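Local atomic coordinates of beta-1,3-glucosyltransferase (Paecilomyces sp. J18, PDB entry 5JVV), a protein that is a glucosyltransferase-type protein, a single chain built around two large, curved, mostly antiparallel beta-sheets. Residues S203-P206 / K207-S211. Residues are numbered along the deposited sequence; the frame is centred on the assembly and turned at random.
Sequences SAIP and KSIES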
loop_
_atom_site.group_PDB
_atom_site.type_symbol
_atom_site.label_atom_id
_atom_site.label_comp_id
_atom_site.label_asym_id
_atom_site.label_seq_id
_atom_site.Cartn_x
_atom_site.Cartn_y
_atom_site.Cartn_z
ATOM N N SER A 203 -13.640 -11.713 -8.889
ATOM C CA SER A 203 -14.455 -12.905 -9.175
ATOM C C SER A 203 -14.228 -14.070 -8.207
ATOM O O SER A 203 -14.715 -15.175 -8.444
ATOM C CB SER A 203 -14.304 -13.378 -10.634
ATOM O OG SER A 203 -13.068 -14.051 -10.840
ATOM N N ALA A 204 -13.499 -13.819 -7.121
ATOM C CA ALA A 204 -13.289 -14.821 -6.074
ATOM C C ALA A 204 -13.363 -14.166 -4.696
ATOM O O ALA A 204 -12.643 -14.532 -3.765
ATOM C CB ALA A 204 -11.959 -15.513 -6.259
ATOM N N ILE A 205 -14.248 -13.185 -4.585
ATOM C CA ILE A 205 -14.439 -12.438 -3.354
ATOM C C ILE A 205 -15.567 -13.088 -2.552
ATOM O O ILE A 205 -16.627 -13.382 -3.107
ATOM C CB ILE A 205 -14.792 -10.977 -3.700
ATOM C CG1 ILE A 205 -13.666 -10.346 -4.531
ATOM C CG2 ILE A 205 -15.097 -10.167 -2.447
ATOM C CD1 ILE A 205 -14.056 -9.043 -5.197
ATOM N N PRO A 206 -15.339 -13.336 -1.249
ATOM C CA PRO A 206 -16.356 -13.929 -0.371
ATOM C C PRO A 206 -17.700 -13.196 -0.454
ATOM O O PRO A 206 -17.715 -11.964 -0.475
ATOM C CB PRO A 206 -15.748 -13.757 1.022
ATOM C CG PRO A 206 -14.273 -13.760 0.788
ATOM C CD PRO A 206 -14.056 -13.120 -0.549
ATOM N N LYS A 207 -18.802 -13.939 -0.505
ATOM C CA LYS A 207 -20.109 -13.311 -0.655
ATOM C C LYS A 207 -20.492 -12.406 0.520
ATOM O O LYS A 207 -21.209 -11.418 0.323
ATOM C CB LYS A 207 -21.194 -14.358 -0.920
ATOM C CG LYS A 207 -21.145 -14.943 -2.322
ATOM C CD LYS A 207 -21.585 -13.916 -3.358
ATOM C CE LYS A 207 -21.262 -14.346 -4.784
ATOM N NZ LYS A 207 -21.645 -13.289 -5.778
ATOM N N SER A 208 -20.013 -12.722 1.726
ATOM C CA SER A 208 -20.348 -11.915 2.906
ATOM C C SER A 208 -19.679 -10.539 2.851
ATOM O O SER A 208 -20.155 -9.576 3.451
ATOM C CB SER A 208 -19.982 -12.634 4.206
ATOM O OG SER A 208 -18.576 -12.787 4.322
ATOM N N ILE A 209 -18.564 -10.451 2.136
ATOM C CA ILE A 209 -17.945 -9.156 1.889
ATOM C C ILE A 209 -18.778 -8.371 0.876
ATOM O O ILE A 209 -19.039 -7.172 1.044
ATOM C CB ILE A 209 -16.495 -9.321 1.388
ATOM C CG1 ILE A 209 -15.594 -9.737 2.552
ATOM C CG2 ILE A 209 -15.985 -8.032 0.766
ATOM C CD1 ILE A 209 -14.147 -9.987 2.155
ATOM N N GLU A 210 -19.201 -9.052 -0.181
ATOM C CA GLU A 210 -20.029 -8.418 -1.200
ATOM C C GLU A 210 -21.352 -7.908 -0.638
ATOM O O GLU A 210 -21.884 -6.928 -1.133
ATOM C CB GLU A 210 -20.274 -9.386 -2.358
ATOM C CG GLU A 210 -18.987 -9.817 -3.050
ATOM C CD GLU A 210 -19.239 -10.585 -4.329
ATOM O OE1 GLU A 210 -20.228 -11.339 -4.383
ATOM O OE2 GLU A 210 -18.448 -10.427 -5.282
ATOM N N SER A 211 -21.861 -8.559 0.404
ATOM C CA SER A 211 -23.146 -8.221 1.020
ATOM C C SER A 211 -23.017 -7.221 2.169
ATOM O O SER A 211 -24.009 -6.900 2.824
ATOM C CB SER A 211 -23.822 -9.484 1.564
ATOM O OG SER A 211 -23.978 -10.468 0.564
HETATM O O HOH W 1 -16.525 -11.798 -6.674
#
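The start of the short helix 207-210 is formed here, with P206 at the N-cap position, I205 packing on I209 and E210, and P206 on I209. Proline suits this place: its ring restrains phi, and as the first N-H groups of a helix have no acceptor in a preceding turn, it costs no helical bond. Its carbonyl O accepts from E210 N at 3.3 Å, nearly straight (162°) and in the carbonyl plane, and more weakly from I209 N. On the side facing strand 195-201 the P206 ring lies alongside I209, pointing the same way, with CG 4.0 Å from I209 CD1. The beta-branch of I205 supplies a methyl, CG2, anti to the backbone N, that meets I209 CG2 and E210 CG, both at 4.0 Å. On the outer side the K207 chain, bent at chi2, brings NZ into a salt bridge with E210 OE1, 2.8 Å, on its syn lone pair, while OE2 accepts from a water that weakly bonds I205 N. K207 O is gripped from opposite faces by S211 N and S211 OG. S208 OG bonds to E218 and D215 N, while I205, P206 and I209 rest on F200, seating the helix on strand 195-201, between strands 184-190 and 224-226.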